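Local coordinates for uncharacterized protein DUF1185 (Bordetella bronchiseptica RB50, PDB 3BYQ) that is of unknown function but adopts a variant of the Bacillus chorismate mutase fold and may play a part in amino-acid metabolism, at residues 12-17 / 69-74; 147-152 / 165-170; 63-68 / 104-109; 39-44 / 51-56. All blocks are in the same frame, centred on the assembly; numbering follows the deposited sequence. Where two conformers were deposited one is given.

Interaction 1. Residues 12-17 / 69-74; sequences LIVETT and VDTLGK. With EDO (1,2-ethanediol), chain Y.
T71, V14 and L12 carry this contact, and T71 is shared between the other two. On the last turn of helix 51-72, T71 spreads its two branches over strand 7-17: the methyl CG2 meets V14 tip to tip, CG2 to CG2 at 3.6 Å, while its OG1 lies against a methyl of L12, at 3.6 Å from CD2. The division follows from chi1 of T71 (-59°), which turns CG2 opposite the backbone N and leaves OG1 beside that N. There the hydroxyl is hydrogen-bonded to the backbone O of E67, one turn earlier in the helix, so its approach to L12 is van der Waals contact and its polarity is met within the helix.

V14 uses both methyls. CG2 faces T71, and CG1 makes a longer approach to CD2 of L72, 4.5 Å away. Beyond L72 the helix stops: G73 N still bonds to V69 O at 2.7 Å, but G73 itself has left helical angles with positive phi (95°). I13 points away from the helix; along its edge the strand pairs antiparallel with one of the second subunit, so the sheet runs on across the interface. The nearest CA atoms, of V14 and T71, are 8.6 Å apart, too far for backbone pairing. The C-terminal end of helix 51-72 packs on the sheet through side chains, an alpha/beta layer arrangement.

Interaction 2. Residues 147-152 / 165-170; sequences NSIEIG and ALVMGT. With EDO (1,2-ethanediol), chain T; EDO (1,2-ethanediol), chain O.
A165 opens the contact by setting its CB against the end of I151, whose CD1 lies 3.6 Å away. I151 reaches that far because chi1 (67°) puts CG1 between the backbone N and the carbonyl carbon and the chain then runs on extended to CD1. Next along the strand, L166 points the other way, to W98, M106 and the helix 51-72 residues A65 and L68. V167 returns to the interface: its CG1 is 3.7 Å from CG2 of I149 and its CG2 4.0 Å from the same methyl, so the branch of I149 rests against both prongs of the valine, the two side chains meeting at a slant. M168 again faces the helices. At T170 an ethanediol is bound through both the backbone O and OG1.

The CA atoms of I149 and V167 are 8.2 Å apart, as are those of I151 and A165, a spacing that excludes backbone pairing. Strands 147-151 and 161-169, paired with different neighbours in one mixed sheet, thus face each other through four buried aliphatic side chains. This is consistent with a strongly curved or branched sheet, in keeping with the variant of the Bacillus chorismate mutase fold.

Interaction 3. Residues 63-68 / 104-109; sequences LLATEL and WAMRSV. With EDO (1,2-ethanediol), chain C.
A65 marks the tight centre of this helix pair. Its CB lies 3.8 Å from CA of M106, and the two CB atoms are 4.0 Å apart, so the small side chain sits directly on the backbone of the other helix. The nearest CA pair, A65 and M106, is accordingly only 5.3 Å apart, although the short axes stay 8.7 Å apart at closest approach and cross at -40°. V109 closes the same spot from one turn further on, its CG2 being 3.9 Å from A65 CB. The chain of M106 leaves the interface: chi1 (178°) sets CG opposite the backbone N, and a bend at chi3 takes the selenomethionine end to M168.

On the solvent side the packing thins. There T66 and V109 cross at about a right angle, with T66 OG1 4.0 Å from V109 CG2, and the hydroxyl bonds to the backbone O of T62 within its own helix. W104 lies well clear of 63-68; its NE1 donates to O1 of an ethanediol in the ring plane. Helices 51-72 and 98-109 lie side by side on one face of the sheet, with strand 161-169 packed against their junction through M168, which also touches L68.

Interaction 4. Residues 39-44 / 51-56; sequences RNPYAG and MPFMAE. With EDO (1,2-ethanediol), chain S.
The chain leaves strand 29-39 through a type I beta turn from N40 to A43, whose closing bond from A43 N to N40 O is weak, and faces the first turns of helix 51-72 with P41 and F53 as the nearest CA pair, 8.8 Å apart. Y42 turns its edge to the face of F53: CE2 stands 3.7 Å from F53 CG, over the ring, and CG in turn lies near the plane of the tyrosine. Centroids 5.4 Å apart and planes inclined by 69° define a T-shaped (edge-to-face) pair. P41 adds CD, 3.9 Å from F53 CE1, and meets the ring obliquely. With chi1 at -176°, F53 holds CG opposite its backbone N, and this carries the ring off the helix toward the turn.

An Asx turn fixes the backbone just ahead of the tyrosine ring. N40 OD1 accepts the backbone N of Y42 at 2.9 Å in a fairly straight bond (158°), although the donor stands above the carbonyl plane. P41 CB also covers part of one face of the Y42 ring. In the fold, the loop after strand 29-39 folds back on the first turns of helix 51-72.

At the polar end of the tyrosine, a water lies 2.7 Å from Y42 OH and accepts from F53 N at 3.0 Å. It therefore bridges the loop hydroxyl to a backbone N-H of the helix's first turn, where no earlier helical carbonyl serves that N-H. I162 of strand 161-169 packs on N40 and F53.

Helix 51-72 runs through three of the four contacts: its start in interaction 4, its later turns in interaction 3 and its C-terminal end in interaction 1. Interactions 1 and 4 accordingly lie with centres 28 Å apart, on opposite sides of the chain's centre. Interaction 2 lies in the buried sheet, 10 Å from interaction 1 and 14 Å from interaction 3 between centres. Its M168 packs against residues of both neighbours, SE 3.8 Å from V69 CG2 and CE 3.6 Å from M106 SE. Along the chain, interaction 4 closes first, within the span of interaction 1; interactions 1 and 3 interleave, and interaction 2 comes last. Helix 51-72 thus meets a loop at its start, a second helix further on and the sheet at its end.

Interaction 1. Residues 12-17 / 69-74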
loop_
_atom_site.group_PDB
_atom_site.type_symbol
_atom_site.label_atom_id
_atom_site.label_comp_id
_atom_site.label_asym_id
_atom_site.label_seq_id
_atom_site.Cartn_x
_atom_site.Cartn_y
_atom_site.Cartn_z
ATOM N N LEU B 12 -19.178 -10.224 0.443
ATOM C CA LEU B 12 -19.388 -10.949 1.686
ATOM C C LEU B 12 -18.078 -11.657 1.954
ATOM O O LEU B 12 -17.578 -12.312 1.069
ATOM C CB LEU B 12 -20.501 -11.965 1.514
ATOM C CG LEU B 12 -20.802 -12.891 2.700
ATOM C CD1 LEU B 12 -21.294 -12.071 3.858
ATOM C CD2 LEU B 12 -21.846 -13.915 2.304
ATOM N N ILE B 13 -17.488 -11.463 3.132
ATOM C CA ILE B 13 -16.273 -12.215 3.456
ATOM C C ILE B 13 -16.481 -12.937 4.761
ATOM O O ILE B 13 -17.127 -12.439 5.700
ATOM C CB ILE B 13 -14.982 -11.397 3.462
ATOM C CG1 ILE B 13 -14.986 -10.374 4.593
ATOM C CG2 ILE B 13 -14.778 -10.720 2.099
ATOM C CD1 ILE B 13 -13.720 -9.529 4.660
ATOM N N VAL B 14 -15.986 -14.171 4.783
ATOM C CA VAL B 14 -16.055 -15.023 5.979
ATOM C C VAL B 14 -14.637 -15.498 6.236
ATOM O O VAL B 14 -14.066 -16.197 5.432
ATOM C CB VAL B 14 -17.018 -16.235 5.906
ATOM C CG1 VAL B 14 -17.008 -17.009 7.233
ATOM C CG2 VAL B 14 -18.448 -15.751 5.558
ATOM N N GLU B 15 -14.090 -15.079 7.366
ATOM C CA GLU B 15 -12.746 -15.455 7.784
ATOM C C GLU B 15 -12.865 -16.433 8.933
ATOM O O GLU B 15 -13.438 -16.116 9.970
ATOM C CB GLU B 15 -11.997 -14.187 8.244
ATOM C CG GLU B 15 -10.572 -14.412 8.695
ATOM C CD GLU B 15 -10.013 -13.226 9.467
ATOM O OE1 GLU B 15 -10.485 -12.893 10.600
ATOM O OE2 GLU B 15 -9.055 -12.625 8.933
ATOM N N THR B 16 -12.304 -17.609 8.757
ATOM C CA THR B 16 -12.327 -18.646 9.780
ATOM C C THR B 16 -10.911 -18.783 10.298
ATOM O O THR B 16 -9.987 -19.029 9.520
ATOM C CB THR B 16 -12.801 -19.991 9.218
ATOM O OG1 THR B 16 -14.075 -19.814 8.550
ATOM C CG2 THR B 16 -12.931 -21.031 10.323
ATOM N N THR B 17 -10.757 -18.560 11.604
ATOM C CA THR B 17 -9.457 -18.690 12.254
ATOM C C THR B 17 -9.417 -19.908 13.172
ATOM O O THR B 17 -10.197 -20.041 14.120
ATOM C CB THR B 17 -9.124 -17.438 13.067
ATOM O OG1 THR B 17 -9.142 -16.291 12.203
ATOM C CG2 THR B 17 -7.747 -17.565 13.722
ATOM N N VAL B 69 -26.549 -12.719 9.283
ATOM C CA VAL B 69 -27.218 -13.720 10.138
ATOM C C VAL B 69 -27.466 -14.986 9.344
ATOM O O VAL B 69 -27.233 -16.097 9.838
ATOM C CB VAL B 69 -28.513 -13.184 10.781
ATOM C CG1 VAL B 69 -29.368 -14.319 11.342
ATOM C CG2 VAL B 69 -28.137 -12.207 11.864
ATOM N N ASP B 70 -27.906 -14.832 8.107
ATOM C CA ASP B 70 -28.143 -15.998 7.256
ATOM C C ASP B 70 -26.846 -16.782 6.993
ATOM O O ASP B 70 -26.856 -17.993 6.806
ATOM C CB ASP B 70 -28.778 -15.612 5.918
ATOM C CG ASP B 70 -30.227 -15.093 6.061
ATOM O OD1 ASP B 70 -30.806 -15.192 7.173
ATOM O OD2 ASP B 70 -30.773 -14.570 5.047
ATOM N N THR B 71 -25.726 -16.078 6.991
ATOM C CA THR B 71 -24.416 -16.681 6.712
ATOM C C THR B 71 -23.846 -17.404 7.910
ATOM O O THR B 71 -23.389 -18.533 7.800
ATOM C CB THR B 71 -23.405 -15.584 6.229
ATOM O OG1 THR B 71 -23.928 -14.961 5.042
ATOM C CG2 THR B 71 -21.996 -16.134 5.996
ATOM N N LEU B 72 -23.877 -16.753 9.073
ATOM C CA LEU B 72 -23.274 -17.311 10.263
ATOM C C LEU B 72 -24.203 -18.134 11.142
ATOM O O LEU B 72 -23.731 -18.956 11.935
ATOM C CB LEU B 72 -22.649 -16.216 11.113
ATOM C CG LEU B 72 -21.436 -15.479 10.542
ATOM C CD1 LEU B 72 -20.943 -14.377 11.526
ATOM C CD2 LEU B 72 -20.284 -16.451 10.226
ATOM N N GLY B 73 -25.503 -17.882 10.988
ATOM C CA GLY B 73 -26.556 -18.493 11.792
ATOM C C GLY B 73 -26.892 -17.563 12.938
ATOM O O GLY B 73 -26.022 -17.111 13.676
ATOM N N LYS B 74 -28.180 -17.276 13.078
ATOM C CA LYS B 74 -28.678 -16.327 14.083
ATOM C C LYS B 74 -28.263 -16.682 15.504
ATOM O O LYS B 74 -28.009 -15.801 16.308
ATOM C CB LYS B 74 -30.218 -16.211 14.005
HETATM C C1 EDO Y . -15.492 -22.117 6.755
HETATM O O1 EDO Y . -15.354 -22.260 8.159
HETATM C C2 EDO Y . -14.531 -23.090 6.117
HETATM O O2 EDO Y . -15.029 -24.399 6.378
#

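Interaction 2. Residues 147-152 / 165-170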
loop_
_atom_site.group_PDB
_atom_site.type_symbol
_atom_site.label_atom_id
_atom_site.label_comp_id
_atom_site.label_asym_id
_atom_site.label_seq_id
_atom_site.Cartn_x
_atom_site.Cartn_y
_atom_site.Cartn_z
ATOM N N ASN B 147 -11.663 -7.787 19.092
ATOM C CA ASN B 147 -11.025 -8.371 17.932
ATOM C C ASN B 147 -11.136 -7.447 16.729
ATOM O O ASN B 147 -11.667 -6.341 16.843
ATOM C CB ASN B 147 -11.691 -9.717 17.588
ATOM C CG ASN B 147 -10.720 -10.737 17.051
ATOM O OD1 ASN B 147 -9.689 -10.413 16.443
ATOM N ND2 ASN B 147 -11.026 -12.005 17.318
ATOM N N SER B 148 -10.609 -7.903 15.597
ATOM C CA SER B 148 -10.611 -7.074 14.387
ATOM C C SER B 148 -10.662 -7.905 13.157
ATOM O O SER B 148 -10.209 -9.046 13.157
ATOM C CB SER B 148 -9.297 -6.248 14.303
ATOM O OG SER B 148 -9.138 -5.393 15.403
ATOM N N ILE B 149 -11.254 -7.331 12.116
ATOM C CA ILE B 149 -11.232 -7.923 10.777
ATOM C C ILE B 149 -10.976 -6.791 9.758
ATOM O O ILE B 149 -11.490 -5.688 9.914
ATOM C CB ILE B 149 -12.488 -8.711 10.454
ATOM C CG1 ILE B 149 -12.329 -9.391 9.092
ATOM C CG2 ILE B 149 -13.716 -7.794 10.471
ATOM C CD1 ILE B 149 -13.504 -10.316 8.677
ATOM N N GLU B 150 -10.171 -7.065 8.748
ATOM C CA GLU B 150 -9.902 -6.058 7.719
ATOM C C GLU B 150 -10.945 -6.108 6.620
ATOM O O GLU B 150 -11.282 -7.185 6.133
ATOM C CB GLU B 150 -8.511 -6.257 7.089
ATOM C CG GLU B 150 -8.060 -5.006 6.327
ATOM C CD GLU B 150 -6.814 -5.177 5.519
ATOM O OE1 GLU B 150 -6.862 -5.960 4.545
ATOM O OE2 GLU B 150 -5.810 -4.497 5.838
ATOM N N ILE B 151 -11.428 -4.945 6.198
ATOM C CA ILE B 151 -12.357 -4.870 5.077
ATOM C C ILE B 151 -11.776 -3.986 3.981
ATOM O O ILE B 151 -10.831 -3.201 4.210
ATOM C CB ILE B 151 -13.758 -4.311 5.488
ATOM C CG1 ILE B 151 -13.689 -2.831 5.898
ATOM C CG2 ILE B 151 -14.371 -5.187 6.604
ATOM C CD1 ILE B 151 -15.074 -2.131 6.033
ATOM N N GLY B 152 -12.398 -4.070 2.819
ATOM C CA GLY B 152 -12.010 -3.259 1.674
ATOM C C GLY B 152 -12.379 -3.937 0.388
ATOM O O GLY B 152 -12.571 -5.155 0.352
ATOM N N ALA B 165 -20.410 -1.071 5.486
ATOM C CA ALA B 165 -20.182 -2.427 5.939
ATOM C C ALA B 165 -20.676 -2.737 7.332
ATOM O O ALA B 165 -20.690 -1.848 8.225
ATOM C CB ALA B 165 -18.652 -2.719 5.890
ATOM N N LEU B 166 -21.058 -3.998 7.506
ATOM C CA LEU B 166 -21.384 -4.520 8.834
ATOM C C LEU B 166 -20.516 -5.743 9.040
ATOM O O LEU B 166 -20.158 -6.444 8.078
ATOM C CB LEU B 166 -22.845 -4.915 8.946
ATOM C CG LEU B 166 -23.860 -3.768 8.837
ATOM C CD1 LEU B 166 -25.282 -4.295 8.913
ATOM C CD2 LEU B 166 -23.605 -2.741 9.907
ATOM N N VAL B 167 -20.211 -6.005 10.294
ATOM C CA VAL B 167 -19.431 -7.153 10.704
ATOM C C VAL B 167 -20.140 -7.898 11.828
ATOM O O VAL B 167 -20.676 -7.296 12.731
ATOM C CB VAL B 167 -18.029 -6.742 11.195
ATOM C CG1 VAL B 167 -17.222 -7.969 11.702
ATOM C CG2 VAL B 167 -17.272 -6.004 10.096
HETATM N N MSE B 168 -20.140 -9.232 11.723
HETATM C CA MSE B 168 -20.568 -10.118 12.814
HETATM C C MSE B 168 -19.574 -11.249 12.963
HETATM O O MSE B 168 -18.925 -11.653 11.993
HETATM C CB MSE B 168 -21.949 -10.718 12.626
HETATM C CG MSE B 168 -23.083 -9.677 12.598
HETATM SE SE MSE B 168 -24.762 -10.613 12.423
HETATM C CE MSE B 168 -25.856 -9.095 11.962
ATOM N N GLY B 169 -19.503 -11.762 14.174
ATOM C CA GLY B 169 -18.592 -12.851 14.513
ATOM C C GLY B 169 -19.160 -13.751 15.585
ATOM O O GLY B 169 -20.106 -13.379 16.276
ATOM N N THR B 170 -18.526 -14.920 15.725
ATOM C CA THR B 170 -19.083 -16.036 16.514
ATOM C C THR B 170 -18.535 -16.265 17.919
ATOM O O THR B 170 -19.109 -17.058 18.674
ATOM C CB THR B 170 -18.927 -17.357 15.752
ATOM O OG1 THR B 170 -17.525 -17.640 15.598
ATOM C CG2 THR B 170 -19.607 -17.256 14.425
HETATM C C1 EDO T . -16.578 -20.178 17.918
HETATM O O1 EDO T . -16.363 -18.777 17.776
HETATM C C2 EDO T . -17.536 -20.518 19.057
HETATM O O2 EDO T . -18.016 -19.332 19.675
HETATM C C1 EDO O . -8.855 -11.152 5.681
HETATM O O1 EDO O . -8.065 -9.983 5.952
HETATM C C2 EDO O . -10.327 -10.788 5.770
HETATM O O2 EDO O . -10.575 -9.586 5.021
#

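Interaction 3. Residues 63-68 / 104-109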
loop_
_atom_site.group_PDB
_atom_site.type_symbol
_atom_site.label_atom_id
_atom_site.label_comp_id
_atom_site.label_asym_id
_atom_site.label_seq_id
_atom_site.Cartn_x
_atom_site.Cartn_y
_atom_site.Cartn_z
ATOM N N LEU B 63 -30.558 -5.063 5.062
ATOM C CA LEU B 63 -30.157 -5.998 4.025
ATOM C C LEU B 63 -28.856 -6.733 4.397
ATOM O O LEU B 63 -28.735 -7.976 4.312
ATOM C CB LEU B 63 -29.950 -5.229 2.705
ATOM C CG LEU B 63 -29.562 -6.095 1.500
ATOM C CD1 LEU B 63 -30.736 -6.994 1.014
ATOM C CD2 LEU B 63 -28.990 -5.201 0.396
ATOM N N LEU B 64 -27.865 -5.951 4.780
ATOM C CA LEU B 64 -26.518 -6.490 5.087
ATOM C C LEU B 64 -26.530 -7.306 6.364
ATOM O O LEU B 64 -25.895 -8.361 6.452
ATOM C CB LEU B 64 -25.478 -5.363 5.181
ATOM C CG LEU B 64 -25.349 -4.481 3.921
ATOM C CD1 LEU B 64 -24.190 -3.462 4.071
ATOM C CD2 LEU B 64 -25.193 -5.243 2.659
ATOM N N ALA B 65 -27.269 -6.823 7.352
ATOM C CA ALA B 65 -27.326 -7.523 8.642
ATOM C C ALA B 65 -28.005 -8.864 8.446
ATOM O O ALA B 65 -27.595 -9.857 8.995
ATOM C CB ALA B 65 -28.058 -6.668 9.736
ATOM N N THR B 66 -29.064 -8.869 7.661
ATOM C CA THR B 66 -29.803 -10.126 7.368
ATOM C C THR B 66 -28.910 -11.137 6.673
ATOM O O THR B 66 -28.911 -12.325 6.994
ATOM C CB THR B 66 -31.085 -9.854 6.552
ATOM O OG1 THR B 66 -31.916 -8.957 7.314
ATOM C CG2 THR B 66 -31.842 -11.119 6.281
ATOM N N GLU B 67 -28.093 -10.649 5.758
ATOM C CA GLU B 67 -27.184 -11.526 5.039
ATOM C C GLU B 67 -26.193 -12.186 5.982
ATOM O O GLU B 67 -25.857 -13.363 5.851
ATOM C CB GLU B 67 -26.417 -10.757 3.978
ATOM C CG GLU B 67 -25.485 -11.611 3.200
ATOM C CD GLU B 67 -24.723 -10.852 2.112
ATOM O OE1 GLU B 67 -24.447 -9.633 2.291
ATOM O OE2 GLU B 67 -24.399 -11.498 1.089
ATOM N N LEU B 68 -25.714 -11.402 6.937
ATOM C CA LEU B 68 -24.720 -11.893 7.905
ATOM C C LEU B 68 -25.327 -12.953 8.817
ATOM O O LEU B 68 -24.728 -14.003 9.054
ATOM C CB LEU B 68 -24.116 -10.751 8.700
ATOM C CG LEU B 68 -23.071 -9.871 7.993
ATOM C CD1 LEU B 68 -22.741 -8.588 8.812
ATOM C CD2 LEU B 68 -21.804 -10.704 7.692
ATOM N N TRP B 104 -28.356 0.666 14.143
ATOM C CA TRP B 104 -29.746 0.418 14.580
ATOM C C TRP B 104 -30.374 -0.710 13.808
ATOM O O TRP B 104 -31.053 -1.580 14.366
ATOM C CB TRP B 104 -30.573 1.692 14.512
ATOM C CG TRP B 104 -30.090 2.743 15.493
ATOM C CD1 TRP B 104 -28.856 2.819 16.116
ATOM C CD2 TRP B 104 -30.796 3.926 15.868
ATOM N NE1 TRP B 104 -28.794 3.960 16.890
ATOM C CE2 TRP B 104 -29.965 4.652 16.750
ATOM C CE3 TRP B 104 -32.053 4.438 15.544
ATOM C CZ2 TRP B 104 -30.344 5.873 17.297
ATOM C CZ3 TRP B 104 -32.431 5.634 16.095
ATOM C CH2 TRP B 104 -31.580 6.339 16.968
ATOM N N ALA B 105 -30.131 -0.733 12.512
ATOM C CA ALA B 105 -30.646 -1.827 11.683
ATOM C C ALA B 105 -30.125 -3.162 12.159
ATOM O O ALA B 105 -30.870 -4.135 12.293
ATOM C CB ALA B 105 -30.307 -1.608 10.187
HETATM N N MSE B 106 -28.826 -3.231 12.406
HETATM C CA MSE B 106 -28.228 -4.489 12.836
HETATM C C MSE B 106 -28.752 -4.909 14.199
HETATM O O MSE B 106 -29.137 -6.060 14.417
HETATM C CB MSE B 106 -26.694 -4.410 12.808
HETATM C CG MSE B 106 -26.050 -5.691 13.294
HETATM SE SE MSE B 106 -24.268 -5.906 12.757
HETATM C CE MSE B 106 -23.618 -4.325 13.504
ATOM N N ARG B 107 -28.791 -3.974 15.131
ATOM C CA ARG B 107 -29.301 -4.301 16.442
ATOM C C ARG B 107 -30.738 -4.793 16.370
ATOM O O ARG B 107 -31.102 -5.755 17.058
ATOM C CB ARG B 107 -29.092 -3.141 17.414
ATOM C CG ARG B 107 -27.608 -3.031 17.692
ATOM C CD ARG B 107 -27.293 -1.801 18.449
ATOM N NE ARG B 107 -27.741 -1.913 19.818
ATOM C CZ ARG B 107 -27.633 -0.930 20.690
ATOM N NH1 ARG B 107 -27.122 0.231 20.313
ATOM N NH2 ARG B 107 -28.053 -1.091 21.928
ATOM N N SER B 108 -31.544 -4.220 15.473
ATOM C CA SER B 108 -32.937 -4.671 15.333
ATOM C C SER B 108 -33.045 -6.093 14.760
ATOM O O SER B 108 -33.846 -6.897 15.222
ATOM C CB SER B 108 -33.750 -3.677 14.501
ATOM O OG SER B 108 -33.845 -2.447 15.222
ATOM N N VAL B 109 -32.203 -6.398 13.780
ATOM C CA VAL B 109 -32.137 -7.744 13.187
ATOM C C VAL B 109 -31.761 -8.784 14.232
ATOM O O VAL B 109 -32.289 -9.883 14.249
ATOM C CB VAL B 109 -31.170 -7.795 11.986
ATOM C CG1 VAL B 109 -30.728 -9.226 11.638
ATOM C CG2 VAL B 109 -31.792 -7.021 10.819
HETATM C C1 EDO C . -25.037 4.913 17.324
HETATM O O1 EDO C . -25.862 4.122 18.196
HETATM C C2 EDO C . -25.787 6.139 16.803
HETATM O O2 EDO C . -25.572 7.237 17.683
#

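Interaction 4. Residues 39-44 / 51-56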
loop_
_atom_site.group_PDB
_atom_site.type_symbol
_atom_site.label_atom_id
_atom_site.label_comp_id
_atom_site.label_asym_id
_atom_site.label_seq_id
_atom_site.Cartn_x
_atom_site.Cartn_y
_atom_site.Cartn_z
ATOM N N ARG B 39 -23.549 4.671 -4.861
ATOM C CA ARG B 39 -23.265 6.006 -5.366
ATOM C C ARG B 39 -23.477 6.984 -4.230
ATOM O O ARG B 39 -24.402 6.836 -3.425
ATOM C CB ARG B 39 -24.205 6.349 -6.525
ATOM C CG ARG B 39 -23.907 7.690 -7.157
ATOM C CD ARG B 39 -24.739 7.904 -8.411
ATOM N NE ARG B 39 -26.155 7.966 -8.105
ATOM C CZ ARG B 39 -26.794 9.046 -7.649
ATOM N NH1 ARG B 39 -26.127 10.153 -7.387
ATOM N NH2 ARG B 39 -28.108 8.979 -7.416
ATOM N N ASN B 40 -22.620 7.994 -4.173
ATOM C CA ASN B 40 -22.773 9.059 -3.204
ATOM C C ASN B 40 -23.581 10.192 -3.822
ATOM O O ASN B 40 -23.062 10.912 -4.662
ATOM C CB ASN B 40 -21.409 9.617 -2.775
ATOM C CG ASN B 40 -21.503 10.635 -1.668
ATOM O OD1 ASN B 40 -22.585 11.091 -1.333
ATOM N ND2 ASN B 40 -20.361 10.984 -1.080
ATOM N N PRO B 41 -24.848 10.379 -3.406
ATOM C CA PRO B 41 -25.634 11.456 -4.032
ATOM C C PRO B 41 -25.184 12.889 -3.710
ATOM O O PRO B 41 -25.714 13.839 -4.314
ATOM C CB PRO B 41 -27.040 11.254 -3.445
ATOM C CG PRO B 41 -27.037 9.958 -2.816
ATOM C CD PRO B 41 -25.634 9.710 -2.363
ATOM N N TYR B 42 -24.250 13.034 -2.756
ATOM C CA TYR B 42 -23.749 14.348 -2.292
ATOM C C TYR B 42 -22.296 14.654 -2.599
ATOM O O TYR B 42 -21.758 15.680 -2.149
ATOM C CB TYR B 42 -23.997 14.474 -0.786
ATOM C CG TYR B 42 -25.429 14.145 -0.490
ATOM C CD1 TYR B 42 -26.435 15.036 -0.820
ATOM C CD2 TYR B 42 -25.789 12.923 0.063
ATOM C CE1 TYR B 42 -27.765 14.723 -0.591
ATOM C CE2 TYR B 42 -27.098 12.606 0.287
ATOM C CZ TYR B 42 -28.089 13.511 -0.052
ATOM O OH TYR B 42 -29.412 13.226 0.180
ATOM N N ALA B 43 -21.662 13.734 -3.318
ATOM C CA ALA B 43 -20.234 13.879 -3.667
ATOM C C ALA B 43 -20.059 15.167 -4.402
ATOM O O ALA B 43 -20.835 15.484 -5.334
ATOM C CB ALA B 43 -19.750 12.741 -4.558
ATOM N N GLY B 44 -19.041 15.904 -3.990
ATOM C CA GLY B 44 -18.677 17.131 -4.666
ATOM C C GLY B 44 -19.334 18.419 -4.267
ATOM O O GLY B 44 -19.105 19.466 -4.888
HETATM N N MSE B 51 -30.288 14.076 6.555
HETATM C CA MSE B 51 -31.228 13.255 7.350
HETATM C C MSE B 51 -32.047 12.285 6.494
HETATM O O MSE B 51 -32.214 11.128 6.885
HETATM C CB MSE B 51 -32.100 14.125 8.261
HETATM C CG MSE B 51 -31.309 15.025 9.169
HETATM SE SE MSE B 51 -30.084 14.068 10.327
HETATM C CE MSE B 51 -31.400 13.475 11.587
ATOM N N PRO B 52 -32.565 12.722 5.325
ATOM C CA PRO B 52 -33.258 11.778 4.458
ATOM C C PRO B 52 -32.406 10.583 4.025
ATOM O O PRO B 52 -32.883 9.450 4.023
ATOM C CB PRO B 52 -33.663 12.641 3.259
ATOM C CG PRO B 52 -33.834 14.005 3.853
ATOM C CD PRO B 52 -32.741 14.108 4.850
ATOM N N PHE B 53 -31.145 10.852 3.702
ATOM C CA PHE B 53 -30.191 9.813 3.284
ATOM C C PHE B 53 -29.983 8.821 4.429
ATOM O O PHE B 53 -30.089 7.600 4.259
ATOM C CB PHE B 53 -28.885 10.503 2.859
ATOM C CG PHE B 53 -27.814 9.581 2.300
ATOM C CD1 PHE B 53 -28.095 8.665 1.300
ATOM C CD2 PHE B 53 -26.505 9.750 2.678
ATOM C CE1 PHE B 53 -27.090 7.879 0.742
ATOM C CE2 PHE B 53 -25.506 8.962 2.141
ATOM C CZ PHE B 53 -25.801 8.027 1.145
HETATM N N MSE B 54 -29.761 9.350 5.614
HETATM C CA MSE B 54 -29.549 8.510 6.805
HETATM C C MSE B 54 -30.751 7.619 7.065
HETATM O O MSE B 54 -30.619 6.442 7.410
HETATM C CB MSE B 54 -29.226 9.355 8.026
HETATM C CG MSE B 54 -28.767 8.557 9.189
HETATM SE SE MSE B 54 -28.053 9.638 10.600
HETATM C CE MSE B 54 -29.687 10.418 11.215
ATOM N N ALA B 55 -31.938 8.185 6.866
ATOM C CA ALA B 55 -33.194 7.449 7.064
ATOM C C ALA B 55 -33.348 6.305 6.079
ATOM O O ALA B 55 -33.663 5.162 6.466
ATOM C CB ALA B 55 -34.407 8.395 6.954
ATOM N N GLU B 56 -33.099 6.584 4.811
ATOM C CA GLU B 56 -33.240 5.546 3.792
ATOM C C GLU B 56 -32.208 4.416 3.925
ATOM O O GLU B 56 -32.507 3.256 3.658
ATOM C CB GLU B 56 -33.216 6.095 2.379
ATOM C CG GLU B 56 -33.787 5.057 1.417
ATOM C CD GLU B 56 -33.725 5.451 -0.037
ATOM O OE1 GLU B 56 -33.506 6.662 -0.330
ATOM O OE2 GLU B 56 -33.924 4.514 -0.867
HETATM C C1 EDO S . -21.837 18.290 -7.265
HETATM O O1 EDO S . -21.958 17.734 -5.950
HETATM C C2 EDO S . -21.589 17.156 -8.248
HETATM O O2 EDO S . -22.847 16.483 -8.450
HETATM O O HOH W 1 -30.298 13.582 2.745
#